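Local coordinates for protein beta-hexosaminidase (Neisseria gonorrhoeae, PDB 6JTJ) that is a beta-N-acetylhexosaminidase that probably cleaves terminal beta-1,4-linked N-acetylglucosamine from peptide-linked peptidoglycan fragments during cell-wall recycling in the cytoplasm, at residues C[101-106]-C[159-164]; C[204-209]-C[350-355]; C[149-154]-C[198-203]; C[49-54]-C[72-77]; C[252-257]-C[288-293]. All blocks are in the same frame, centred on the assembly; numbering follows the deposited sequence.

Interactions 1, 4 and 5 are parallel strand contacts of the one curled sheet that forms the barrel of this glycosidase; interaction 2 joins the loop leading into strand 208-212 to the end of helix 346-352, and interaction 3 packs two outer helices. Interactions 1, 3 and 5 are buried, whereas 2 and 4 are partly open to solvent. Backbone bonds and apolar packing hold interaction 5, interaction 1 adds carboxylate and hydroxyl bonds and a sugar, interaction 3 is apolar with no hydrogen bond between its segments, and charged K206 and R77 carry interactions 2 and 4. F163 of interaction 1 meets F292 of interaction 5 inside the barrel. T164 joins C208, linking interactions 1 and 2.

Interaction 1: residues C[101-106]-C[159-164]; sequences IIAVDH and IDLSFT. With NAG (2-acetamido-2-deoxy-beta-D-glucopyranose), chain I.
D160 holds I102 at two points. Its carboxylate receives the backbone amide of I102 on the anti lone pair of OD2, in a nearly straight bond (D160 OD2 to I102 N 2.9 Å, 165° at the hydrogen), and its own N donates to I102 O at 2.8 Å. With CG anti to the carbonyl carbon (chi1 -69°), the acid crosses the I101 side chain at about a right angle; K93 forms a salt bridge with the same OD2, which would be expected to offset its charge. I102 and I159 also meet at about a right angle, methyl CG2 against CD1.

On the face that carries A103 and L161, the F163 ring brings CZ to within 3.4 Å of A103 CB. D105 lies at the ring's edge, its carboxylate plane rotated 46° from the ring, with OD1 3.3 Å from F163 CB. That carboxylate takes two hydroxyls of the bound N-acetylglucosamine, O4 on OD1 at 2.8 Å and O6 on OD2 at 2.7 Å, while R113 pairs with OD2. Further along, S162 OG donates to H106 O at 2.6 Å from above the carbonyl plane.

The strands are parallel neighbours in the barrel: strand 69-74 flanks 101-104, T164 bonds to C208, helix 82-94 packs on I102 and I159, and helix 136-155 on V104 and S162.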
# COMPACT_ATOMS: atom_id res chain seq x y z
N ILE C 101 9.36 -20.20 16.22
CA ILE C 101 9.91 -18.87 15.99
C ILE C 101 8.76 -17.87 15.86
O ILE C 101 7.77 -18.13 15.20
CB ILE C 101 10.77 -18.85 14.70
CG1 ILE C 101 12.06 -19.66 14.91
CG2 ILE C 101 11.10 -17.43 14.27
CD1 ILE C 101 13.04 -19.07 15.90
N ILE C 102 8.89 -16.74 16.54
CA ILE C 102 7.84 -15.73 16.55
C ILE C 102 8.36 -14.44 15.92
O ILE C 102 9.40 -13.91 16.32
CB ILE C 102 7.36 -15.44 18.00
CG1 ILE C 102 6.92 -16.75 18.68
CG2 ILE C 102 6.23 -14.42 18.00
CD1 ILE C 102 6.49 -16.60 20.13
N ALA C 103 7.62 -13.94 14.94
CA ALA C 103 8.00 -12.72 14.23
C ALA C 103 6.90 -11.68 14.22
O ALA C 103 5.75 -11.97 14.54
CB ALA C 103 8.41 -13.05 12.80
N VAL C 104 7.30 -10.45 13.90
CA VAL C 104 6.38 -9.32 13.77
C VAL C 104 6.96 -8.28 12.80
O VAL C 104 8.17 -8.25 12.56
CB VAL C 104 6.12 -8.66 15.15
CG1 VAL C 104 7.36 -7.90 15.63
CG2 VAL C 104 4.92 -7.74 15.11
N ASP C 105 6.09 -7.48 12.20
CA ASP C 105 6.48 -6.36 11.36
C ASP C 105 6.66 -5.09 12.21
O ASP C 105 5.71 -4.32 12.38
CB ASP C 105 5.42 -6.11 10.27
CG ASP C 105 5.28 -7.26 9.29
OD1 ASP C 105 6.29 -7.58 8.64
OD2 ASP C 105 4.17 -7.81 9.13
N HIS C 106 7.87 -4.89 12.74
CA HIS C 106 8.27 -3.60 13.30
C HIS C 106 9.33 -3.01 12.42
O HIS C 106 10.51 -3.35 12.53
CB HIS C 106 8.78 -3.71 14.74
CG HIS C 106 7.70 -3.59 15.77
ND1 HIS C 106 7.93 -3.10 17.04
CD2 HIS C 106 6.39 -3.90 15.73
CE1 HIS C 106 6.80 -3.10 17.72
NE2 HIS C 106 5.85 -3.59 16.95
N ILE C 159 9.74 -12.12 21.47
CA ILE C 159 9.70 -12.11 20.01
C ILE C 159 11.09 -12.47 19.51
O ILE C 159 12.07 -12.05 20.10
CB ILE C 159 9.34 -10.71 19.47
CG1 ILE C 159 8.02 -10.18 20.09
CG2 ILE C 159 9.29 -10.71 17.96
CD1 ILE C 159 6.78 -10.96 19.73
N ASP C 160 11.18 -13.23 18.43
CA ASP C 160 12.51 -13.59 17.90
C ASP C 160 13.08 -12.58 16.91
O ASP C 160 14.27 -12.28 16.94
CB ASP C 160 12.46 -14.96 17.25
CG ASP C 160 12.26 -16.06 18.25
OD1 ASP C 160 13.19 -16.32 19.04
OD2 ASP C 160 11.18 -16.68 18.24
N LEU C 161 12.21 -12.06 16.05
CA LEU C 161 12.63 -11.36 14.84
C LEU C 161 11.58 -10.33 14.44
O LEU C 161 10.38 -10.60 14.50
CB LEU C 161 12.76 -12.40 13.74
CG LEU C 161 12.98 -11.98 12.29
CD1 LEU C 161 14.44 -11.65 12.07
CD2 LEU C 161 12.59 -13.11 11.38
N SER C 162 12.05 -9.16 14.02
CA SER C 162 11.21 -8.21 13.26
C SER C 162 11.53 -8.31 11.77
O SER C 162 12.69 -8.46 11.39
CB SER C 162 11.45 -6.78 13.72
OG SER C 162 10.70 -5.88 12.93
N PHE C 163 10.49 -8.26 10.94
CA PHE C 163 10.67 -8.29 9.50
C PHE C 163 11.11 -6.91 9.00
O PHE C 163 10.32 -6.13 8.52
CB PHE C 163 9.39 -8.78 8.78
CG PHE C 163 9.05 -10.24 9.02
CD1 PHE C 163 10.03 -11.22 8.89
CD2 PHE C 163 7.77 -10.65 9.35
CE1 PHE C 163 9.72 -12.57 9.09
CE2 PHE C 163 7.47 -12.01 9.54
CZ PHE C 163 8.44 -12.96 9.40
N THR C 164 12.41 -6.65 9.14
CA THR C 164 13.00 -5.38 8.80
C THR C 164 14.49 -5.66 8.59
O THR C 164 15.04 -6.59 9.21
CB THR C 164 12.71 -4.35 9.91
OG1 THR C 164 12.95 -3.02 9.45
CG2 THR C 164 13.54 -4.63 11.17
C1 NAG I . 3.58 -8.01 2.97
C2 NAG I . 4.35 -6.70 3.18
C3 NAG I . 5.64 -6.97 3.92
C4 NAG I . 5.39 -7.78 5.18
C5 NAG I . 4.72 -9.11 4.86
C6 NAG I . 4.30 -9.84 6.14
C7 NAG I . 4.58 -4.75 1.63
C8 NAG I . 4.02 -3.91 2.70
N2 NAG I . 4.69 -6.05 1.94
O1 NAG I . 2.21 -7.75 2.75
O3 NAG I . 6.26 -5.73 4.21
O4 NAG I . 6.58 -8.01 5.90
O5 NAG I . 3.55 -8.85 4.11
O6 NAG I . 3.32 -9.13 6.89
O7 NAG I . 4.88 -4.26 0.53

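Interaction 2: residues C[204-209]-C[350-355]; sequences GMKSCG and WQYMEN
G204 and N355 lie at one end of a contact in which the two backbones run roughly antiparallel, residues 204-206 being 145° from residues 352-355. The CA atoms of G204 and N355 are 5.3 Å apart, and N355 CA sends a C-H towards G204 O. The positive phi of G204 makes it the C-prime residue of a Schellman motif that closes helix 186-202, and the chain then turns along the end of helix 346-352. One water ties the backbones together, accepting from K206 N and donating to M353 O.

K206 supplies most of the side-chain contact. Bent at chi2 (-58°) and again at chi4, its chain crosses the Y352 side chain at about a right angle and lays CE over one face of the ring, 3.5 Å from CZ and offset towards the rim. The ammonium stands above the same face, with NZ 4.5 Å from the ring centroid, a cation-pi contact. NZ also donates to Y352 O at 3.0 Å, nearly along the C=O axis. Y352 OH is bonded to G251 O. The amide of N355 sits beside G204 and M205, but ND2 spends its hydrogens on S155 and I159.

Two grips on one ammonium, a carbonyl oxygen and a pi face, both belong to Y352; together they would be expected to favour the charged form of K206 and to fix its chain on this partly exposed surface.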
# COMPACT_ATOMS: atom_id res chain seq x y z
N GLY C 204 19.39 -8.57 20.17
CA GLY C 204 19.16 -10.01 20.12
C GLY C 204 18.68 -10.56 18.79
O GLY C 204 18.43 -11.77 18.70
N MET C 205 18.53 -9.72 17.77
CA MET C 205 17.80 -10.12 16.56
C MET C 205 18.64 -10.09 15.29
O MET C 205 19.50 -9.25 15.12
CB MET C 205 16.59 -9.20 16.35
CG MET C 205 15.56 -9.25 17.47
SD MET C 205 14.02 -8.41 17.03
CE MET C 205 12.94 -9.06 18.32
N LYS C 206 18.30 -10.99 14.37
CA LYS C 206 18.76 -10.95 13.00
C LYS C 206 17.87 -10.02 12.15
O LYS C 206 16.92 -9.44 12.65
CB LYS C 206 18.74 -12.35 12.40
CG LYS C 206 19.58 -13.37 13.18
CD LYS C 206 21.02 -12.93 13.28
CE LYS C 206 21.90 -14.08 13.75
NZ LYS C 206 21.39 -14.67 15.02
N SER C 207 18.20 -9.90 10.85
CA SER C 207 17.47 -9.03 9.94
C SER C 207 16.78 -9.80 8.81
O SER C 207 17.12 -10.95 8.50
CB SER C 207 18.42 -8.05 9.31
OG SER C 207 19.32 -8.75 8.44
N CYS C 208 15.75 -9.17 8.22
CA CYS C 208 15.02 -9.71 7.09
C CYS C 208 14.83 -8.62 6.06
O CYS C 208 14.06 -7.68 6.30
CB CYS C 208 13.66 -10.26 7.53
SG CYS C 208 12.66 -10.86 6.16
N GLY C 209 15.55 -8.73 4.95
CA GLY C 209 15.51 -7.72 3.91
C GLY C 209 14.25 -7.84 3.07
O GLY C 209 13.85 -8.94 2.74
N TRP C 350 15.92 -21.79 10.26
CA TRP C 350 15.07 -21.34 11.36
C TRP C 350 15.92 -20.96 12.59
O TRP C 350 15.67 -19.96 13.25
CB TRP C 350 14.11 -22.44 11.82
CG TRP C 350 12.77 -22.61 11.11
CD1 TRP C 350 12.31 -23.74 10.50
CD2 TRP C 350 11.69 -21.66 11.04
NE1 TRP C 350 11.04 -23.56 10.04
CE2 TRP C 350 10.62 -22.30 10.37
CE3 TRP C 350 11.52 -20.35 11.48
CZ2 TRP C 350 9.41 -21.67 10.12
CZ3 TRP C 350 10.30 -19.72 11.24
CH2 TRP C 350 9.27 -20.38 10.56
N GLN C 351 16.90 -21.80 12.92
CA GLN C 351 17.64 -21.63 14.16
C GLN C 351 18.49 -20.37 14.16
O GLN C 351 18.61 -19.72 15.19
CB GLN C 351 18.52 -22.87 14.47
CG GLN C 351 19.17 -22.83 15.88
CD GLN C 351 18.25 -22.38 17.06
OE1 GLN C 351 17.02 -22.57 17.09
NE2 GLN C 351 18.87 -21.75 18.06
N TYR C 352 19.06 -20.04 13.02
CA TYR C 352 19.79 -18.78 12.86
C TYR C 352 18.94 -17.56 13.26
O TYR C 352 19.48 -16.57 13.73
CB TYR C 352 20.27 -18.66 11.42
CG TYR C 352 21.22 -17.50 11.16
CD1 TYR C 352 22.52 -17.50 11.69
CD2 TYR C 352 20.83 -16.43 10.37
CE1 TYR C 352 23.39 -16.45 11.43
CE2 TYR C 352 21.69 -15.38 10.11
CZ TYR C 352 22.96 -15.38 10.64
OH TYR C 352 23.78 -14.32 10.37
N MET C 353 17.62 -17.65 13.12
CA MET C 353 16.72 -16.54 13.47
C MET C 353 16.31 -16.48 14.94
O MET C 353 15.65 -15.52 15.35
CB MET C 353 15.46 -16.59 12.60
CG MET C 353 15.73 -16.37 11.12
SD MET C 353 14.20 -16.27 10.16
CE MET C 353 13.32 -17.77 10.62
N GLU C 354 16.66 -17.49 15.74
CA GLU C 354 16.27 -17.50 17.15
C GLU C 354 16.90 -16.30 17.84
O GLU C 354 18.01 -15.90 17.53
CB GLU C 354 16.68 -18.78 17.89
CG GLU C 354 15.68 -19.13 19.00
CD GLU C 354 15.90 -20.51 19.61
OE1 GLU C 354 14.96 -21.08 20.24
OE2 GLU C 354 17.03 -21.04 19.43
N ASN C 355 16.14 -15.70 18.75
CA ASN C 355 16.64 -14.58 19.52
C ASN C 355 17.86 -15.00 20.32
O ASN C 355 17.88 -16.09 20.90
CB ASN C 355 15.59 -14.03 20.47
CG ASN C 355 15.86 -12.58 20.83
OD1 ASN C 355 16.80 -12.30 21.56
ND2 ASN C 355 15.03 -11.67 20.34
O HOH W 1 16.34 -12.84 15.19

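Interaction 3: residues C[149-154]-C[198-203]; sequences VLATEL and KGLAKG
A151 and G203 form the tight end of this helix contact. G203 has no side chain, and its backbone comes so near the other helix that its CA lies 4.1 Å from the CA of T152 and 3.3 Å from T152 OG1. The methyl of A151 fits beside it against the last turn of helix 186-202, CB to L200 O 3.4 Å. The hydroxyl of T152 is spent within its own helix, on R148 O, and no hydrogen bond crosses between the segments. S155 OG, one turn on, lies between the carbonyls A151 O and G203 O, which share its single hydrogen.

Helices 136-155 and 186-202 belong to the outer layer of the beta/alpha barrel, one leading into strand 161-162 and the other following it. Towards that sheet the packing is purely apolar: L150 extends with CG anti to N (chi1 -176°), and its CD2 meets L200 CD2 at 3.8 Å. L200 CD2 lies a similar 3.9 Å from A151 CB. L150 also touches H106 of strand 101-108.

Away from the neighbouring helix, the outer side of helix 186-202 faces solvent: K198, A201 and K202 are exposed and make no contact with residues 149-154. T152, by contrast, is buried under helices 359-367 and 369-382.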
# COMPACT_ATOMS: atom_id res chain seq x y z
N VAL C 149 16.87 -0.24 19.90
CA VAL C 149 15.63 -0.04 20.65
C VAL C 149 14.54 -0.94 20.11
O VAL C 149 13.84 -1.60 20.87
CB VAL C 149 15.20 1.43 20.56
CG1 VAL C 149 13.80 1.63 21.12
CG2 VAL C 149 16.19 2.30 21.32
N LEU C 150 14.40 -0.94 18.79
CA LEU C 150 13.38 -1.74 18.14
C LEU C 150 13.45 -3.20 18.60
O LEU C 150 12.47 -3.77 19.07
CB LEU C 150 13.60 -1.64 16.62
CG LEU C 150 12.64 -2.28 15.63
CD1 LEU C 150 12.93 -1.66 14.27
CD2 LEU C 150 12.81 -3.80 15.55
N ALA C 151 14.64 -3.77 18.46
CA ALA C 151 14.84 -5.19 18.74
C ALA C 151 14.74 -5.49 20.23
O ALA C 151 14.07 -6.45 20.62
CB ALA C 151 16.20 -5.64 18.19
N THR C 152 15.38 -4.68 21.07
CA THR C 152 15.43 -4.96 22.50
C THR C 152 14.03 -5.00 23.12
O THR C 152 13.71 -5.90 23.87
CB THR C 152 16.32 -3.96 23.26
OG1 THR C 152 17.64 -3.94 22.69
CG2 THR C 152 16.42 -4.37 24.73
N GLU C 153 13.19 -4.03 22.78
CA GLU C 153 11.87 -3.97 23.36
C GLU C 153 11.06 -5.19 22.95
O GLU C 153 10.24 -5.68 23.73
CB GLU C 153 11.16 -2.67 22.98
CG GLU C 153 11.82 -1.45 23.59
CD GLU C 153 11.11 -0.13 23.29
OE1 GLU C 153 10.12 -0.10 22.55
OE2 GLU C 153 11.57 0.91 23.80
N LEU C 154 11.26 -5.65 21.71
CA LEU C 154 10.53 -6.83 21.26
C LEU C 154 11.10 -8.09 21.90
O LEU C 154 10.34 -8.99 22.26
CB LEU C 154 10.59 -6.96 19.74
CG LEU C 154 9.75 -5.98 18.92
CD1 LEU C 154 10.16 -6.09 17.46
CD2 LEU C 154 8.27 -6.26 19.09
N LYS C 198 23.26 -4.04 12.73
CA LYS C 198 24.12 -4.12 13.93
C LYS C 198 23.38 -3.73 15.19
O LYS C 198 23.52 -4.38 16.23
CB LYS C 198 25.34 -3.21 13.77
CG LYS C 198 26.37 -3.74 12.81
CD LYS C 198 27.63 -2.89 12.77
CE LYS C 198 28.39 -3.14 11.50
NZ LYS C 198 29.11 -1.92 11.05
N GLY C 199 22.53 -2.72 15.09
CA GLY C 199 21.65 -2.35 16.20
C GLY C 199 20.71 -3.46 16.59
O GLY C 199 20.52 -3.76 17.79
N LEU C 200 20.07 -4.08 15.59
CA LEU C 200 19.15 -5.19 15.84
C LEU C 200 19.87 -6.30 16.60
O LEU C 200 19.30 -6.89 17.51
CB LEU C 200 18.59 -5.74 14.51
CG LEU C 200 17.66 -4.83 13.67
CD1 LEU C 200 17.38 -5.47 12.33
CD2 LEU C 200 16.36 -4.55 14.42
N ALA C 201 21.07 -6.63 16.15
CA ALA C 201 21.84 -7.74 16.76
C ALA C 201 22.17 -7.44 18.22
O ALA C 201 22.13 -8.33 19.06
CB ALA C 201 23.11 -7.99 15.96
N LYS C 202 22.43 -6.18 18.55
CA LYS C 202 22.57 -5.80 19.96
C LYS C 202 21.32 -6.11 20.75
O LYS C 202 21.41 -6.51 21.92
CB LYS C 202 22.89 -4.33 20.10
CG LYS C 202 24.37 -4.08 20.14
CD LYS C 202 24.69 -2.60 20.14
CE LYS C 202 26.12 -2.35 19.76
NZ LYS C 202 27.09 -3.39 20.20
N GLY C 203 20.16 -5.95 20.12
CA GLY C 203 18.90 -6.27 20.75
C GLY C 203 18.49 -7.72 20.67
O GLY C 203 17.37 -8.07 21.03

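Interaction 4: residues C[49-54]-C[72-77]; sequences ADIAAF and IILFRR
Strands 47-49 and 69-74 are parallel neighbours in the barrel, and A49 and I72 form the last rung between them before the chains separate. I73 N donates to A49 O at 3.0 Å, and I72 turns its CD1 towards the methyl of A49. Beyond D50, whose CB still rests on I73 O, the backbones part, and the gap is bridged by a water that accepts from I51 N and donates to I73 O.

R77 then gathers the loop. Its CG sits between N and the carbonyl carbon (chi1 66°), and the chain runs extended to NE along residues 51 and 52, bringing the edge of the guanidinium to three acceptors. NH2 donates to I51 O at 2.9 Å, from well above that carbonyl plane, and NE adds weak bonds to I51 O and A52 O. NH2 also makes a salt bridge with D50 OD2, likewise 2.9 Å, although the hydrogen bond itself is weak and the carboxylate stands nearly perpendicular to the guanidinium (86°).

Such loops at the C-terminal ends of barrel strands surround the active site of this fold. Here I73 touches the bound N-acetylglucosamine, while N326, just after strand 321-323, binds both D50 OD2 and R77 NH1 and thereby joins the two charged groups. On the buried side I51 CD1 meets L74 CD2 at 4.0 Å, backed by helix 82-94. At the outer end F54 CE1 lies 3.2 Å from R77 O, and the neighbouring R76 bonds to N173 of the second subunit.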
# COMPACT_ATOMS: atom_id res chain seq x y z
N ALA C 49 2.38 -19.64 10.61
CA ALA C 49 0.95 -19.39 10.72
C ALA C 49 0.76 -18.18 11.62
O ALA C 49 1.70 -17.46 11.87
CB ALA C 49 0.24 -20.63 11.25
N ASP C 50 -0.46 -17.97 12.09
CA ASP C 50 -0.73 -16.87 13.00
C ASP C 50 -1.89 -17.22 13.91
O ASP C 50 -2.34 -18.35 13.92
CB ASP C 50 -0.98 -15.58 12.21
CG ASP C 50 -2.26 -15.62 11.42
OD1 ASP C 50 -3.00 -16.63 11.49
OD2 ASP C 50 -2.50 -14.63 10.69
N ILE C 51 -2.34 -16.27 14.70
CA ILE C 51 -3.36 -16.56 15.70
C ILE C 51 -4.33 -15.40 15.78
O ILE C 51 -4.04 -14.30 15.33
CB ILE C 51 -2.73 -16.91 17.07
CG1 ILE C 51 -1.76 -15.83 17.52
CG2 ILE C 51 -2.00 -18.25 16.96
CD1 ILE C 51 -1.32 -15.98 18.96
N ALA C 52 -5.49 -15.67 16.36
CA ALA C 52 -6.63 -14.77 16.23
C ALA C 52 -6.56 -13.56 17.13
O ALA C 52 -6.84 -12.44 16.69
CB ALA C 52 -7.92 -15.54 16.48
N ALA C 53 -6.20 -13.76 18.39
CA ALA C 53 -6.37 -12.69 19.37
C ALA C 53 -5.28 -12.70 20.44
O ALA C 53 -4.11 -12.96 20.12
CB ALA C 53 -7.77 -12.76 19.98
N PHE C 54 -5.63 -12.42 21.69
CA PHE C 54 -4.63 -12.12 22.71
C PHE C 54 -4.05 -13.36 23.42
O PHE C 54 -2.94 -13.29 23.96
CB PHE C 54 -5.23 -11.17 23.75
CG PHE C 54 -5.88 -9.95 23.15
CD1 PHE C 54 -5.17 -9.11 22.29
CD2 PHE C 54 -7.20 -9.64 23.44
CE1 PHE C 54 -5.77 -7.99 21.73
CE2 PHE C 54 -7.80 -8.52 22.89
CZ PHE C 54 -7.08 -7.69 22.04
N ILE C 72 5.31 -18.46 13.95
CA ILE C 72 4.11 -17.66 14.06
C ILE C 72 4.45 -16.19 13.79
O ILE C 72 5.47 -15.69 14.27
CB ILE C 72 3.53 -17.75 15.49
CG1 ILE C 72 2.97 -19.16 15.76
CG2 ILE C 72 2.47 -16.69 15.75
CD1 ILE C 72 1.85 -19.59 14.84
N ILE C 73 3.59 -15.51 13.05
CA ILE C 73 3.70 -14.07 12.87
C ILE C 73 2.57 -13.43 13.65
O ILE C 73 1.43 -13.86 13.55
CB ILE C 73 3.68 -13.63 11.37
CG1 ILE C 73 3.67 -12.11 11.23
CG2 ILE C 73 2.45 -14.16 10.65
CD1 ILE C 73 3.89 -11.65 9.80
N LEU C 74 2.91 -12.39 14.41
CA LEU C 74 1.93 -11.65 15.18
C LEU C 74 1.58 -10.32 14.52
O LEU C 74 2.35 -9.78 13.71
CB LEU C 74 2.44 -11.38 16.59
CG LEU C 74 2.73 -12.64 17.42
CD1 LEU C 74 3.35 -12.26 18.75
CD2 LEU C 74 1.46 -13.46 17.65
N PHE C 75 0.40 -9.82 14.87
CA PHE C 75 -0.15 -8.59 14.33
C PHE C 75 -0.71 -7.75 15.47
O PHE C 75 -0.71 -8.19 16.62
CB PHE C 75 -1.25 -8.91 13.33
CG PHE C 75 -0.75 -9.62 12.10
CD1 PHE C 75 -0.14 -8.92 11.09
CD2 PHE C 75 -0.88 -10.99 11.99
CE1 PHE C 75 0.31 -9.56 9.97
CE2 PHE C 75 -0.42 -11.65 10.87
CZ PHE C 75 0.17 -10.93 9.85
N ARG C 76 -1.20 -6.56 15.15
CA ARG C 76 -1.74 -5.67 16.17
C ARG C 76 -2.91 -6.30 16.94
O ARG C 76 -3.07 -6.05 18.12
CB ARG C 76 -2.16 -4.33 15.58
CG ARG C 76 -2.62 -3.32 16.62
CD ARG C 76 -2.75 -1.92 16.07
NE ARG C 76 -1.44 -1.32 15.77
CZ ARG C 76 -1.28 -0.12 15.21
NH1 ARG C 76 -2.33 0.64 14.91
NH2 ARG C 76 -0.05 0.32 14.93
N ARG C 77 -3.72 -7.12 16.27
CA ARG C 77 -4.86 -7.78 16.92
C ARG C 77 -4.44 -8.77 18.01
O ARG C 77 -5.27 -9.20 18.81
CB ARG C 77 -5.71 -8.54 15.89
CG ARG C 77 -5.00 -9.71 15.24
CD ARG C 77 -5.93 -10.52 14.37
NE ARG C 77 -5.30 -11.79 14.02
CZ ARG C 77 -4.60 -12.01 12.91
NH1 ARG C 77 -4.46 -11.06 11.99
NH2 ARG C 77 -4.06 -13.20 12.70
O HOH W 2 -1.22 -13.70 14.74

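Interaction 5: residues C[252-257]-C[288-293]; sequences MAAVMP and KGVIFS
M256 is bent at chi2 (-80°) and again at chi3, which carries its sulfur towards F292, whose CG is set anti to the carbonyl carbon (chi1 -72°). The two side chains cross obliquely: M256 SD is 3.7 Å from F292 CB and 4.9 Å from the ring centroid, a Met-aromatic contact made neither squarely over the face nor at the edge. The methyl CE passes on to S293 O at 3.3 Å. A254 touches the ring from another direction, CB to CE2 3.7 Å, while V290 CG1, from F292's own strand, sits over the centre of one face. A254, V290 and M256 thus pack round F292, and V255 O lies near the ring's edge.

Beneath these groups, strands 254-257 and 290-293 are adjacent parallel strands of the barrel, their axes 4.8 Å apart and crossing at -28°. The bonds step regularly between them: V290 N donates to A253 O, V255 N to V290 O and F292 N to V255 O at 3.1 Å. A254 and V290 face the barrel interior, where F292 also meets F163 edge-to-face; V255 and I291 turn outwards on to helix 274-284. At the C-terminal end P257 takes the place of an amide donor and sets CD 3.1 Å from F292 O. M256 comes within about 4 Å of the bound N-acetylglucosamine, side chain to sugar, and S293, whose OG is bonded to L323 N, immediately precedes D294, the predicted nucleophile.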
# COMPACT_ATOMS: atom_id res chain seq x y z
N MET C 252 22.60 -11.24 6.77
CA MET C 252 21.14 -11.14 6.77
C MET C 252 20.51 -12.53 6.86
O MET C 252 20.91 -13.43 6.13
CB MET C 252 20.68 -10.43 5.49
CG MET C 252 19.18 -10.29 5.33
SD MET C 252 18.74 -9.23 3.93
CE MET C 252 19.48 -10.11 2.56
N ALA C 253 19.53 -12.69 7.74
CA ALA C 253 18.96 -14.02 8.04
C ALA C 253 17.87 -14.47 7.10
O ALA C 253 17.65 -15.67 6.92
CB ALA C 253 18.41 -14.05 9.45
N ALA C 254 17.17 -13.51 6.50
CA ALA C 254 16.01 -13.83 5.70
C ALA C 254 15.71 -12.74 4.70
O ALA C 254 16.21 -11.61 4.81
CB ALA C 254 14.81 -14.01 6.61
N VAL C 255 14.85 -13.09 3.77
CA VAL C 255 14.38 -12.19 2.74
C VAL C 255 12.88 -12.43 2.55
O VAL C 255 12.41 -13.57 2.70
CB VAL C 255 15.19 -12.48 1.48
CG1 VAL C 255 14.39 -12.29 0.22
CG2 VAL C 255 16.46 -11.63 1.46
N MET C 256 12.13 -11.36 2.29
CA MET C 256 10.76 -11.44 1.83
C MET C 256 10.77 -10.99 0.37
O MET C 256 11.37 -9.96 0.05
CB MET C 256 9.79 -10.47 2.54
CG MET C 256 9.41 -10.74 4.05
SD MET C 256 8.17 -11.98 4.39
CE MET C 256 7.19 -11.91 2.88
N PRO C 257 10.10 -11.73 -0.51
CA PRO C 257 10.12 -11.37 -1.91
C PRO C 257 9.08 -10.34 -2.25
O PRO C 257 8.07 -10.22 -1.55
CB PRO C 257 9.80 -12.69 -2.60
CG PRO C 257 8.83 -13.33 -1.67
CD PRO C 257 9.27 -12.92 -0.27
N LYS C 288 22.32 -17.75 1.92
CA LYS C 288 22.05 -19.01 2.59
C LYS C 288 20.94 -18.98 3.63
O LYS C 288 20.69 -19.98 4.29
CB LYS C 288 23.34 -19.51 3.27
CG LYS C 288 24.52 -19.61 2.31
CD LYS C 288 25.50 -20.64 2.80
CE LYS C 288 26.77 -20.67 1.98
NZ LYS C 288 26.45 -20.70 0.53
N GLY C 289 20.28 -17.84 3.78
CA GLY C 289 19.25 -17.72 4.79
C GLY C 289 17.88 -18.15 4.33
O GLY C 289 17.72 -18.84 3.33
N VAL C 290 16.87 -17.74 5.10
CA VAL C 290 15.47 -18.08 4.81
C VAL C 290 14.94 -17.24 3.65
O VAL C 290 15.13 -16.02 3.60
CB VAL C 290 14.56 -17.79 6.02
CG1 VAL C 290 13.08 -17.81 5.63
CG2 VAL C 290 14.86 -18.78 7.12
N ILE C 291 14.28 -17.91 2.72
CA ILE C 291 13.43 -17.22 1.77
C ILE C 291 11.99 -17.49 2.20
O ILE C 291 11.51 -18.64 2.10
CB ILE C 291 13.68 -17.70 0.35
CG1 ILE C 291 15.13 -17.44 -0.05
CG2 ILE C 291 12.74 -17.00 -0.63
CD1 ILE C 291 15.52 -18.04 -1.38
N PHE C 292 11.31 -16.46 2.71
CA PHE C 292 9.88 -16.55 2.97
C PHE C 292 9.07 -16.44 1.69
O PHE C 292 9.52 -15.85 0.73
CB PHE C 292 9.44 -15.44 3.89
CG PHE C 292 9.88 -15.61 5.30
CD1 PHE C 292 9.37 -16.63 6.09
CD2 PHE C 292 10.82 -14.75 5.85
CE1 PHE C 292 9.76 -16.77 7.40
CE2 PHE C 292 11.22 -14.90 7.16
CZ PHE C 292 10.69 -15.91 7.94
N SER C 293 7.85 -16.99 1.68
CA SER C 293 6.93 -16.82 0.55
C SER C 293 6.18 -15.51 0.74
O SER C 293 6.28 -14.90 1.79
CB SER C 293 5.90 -17.96 0.51
OG SER C 293 4.87 -17.75 1.45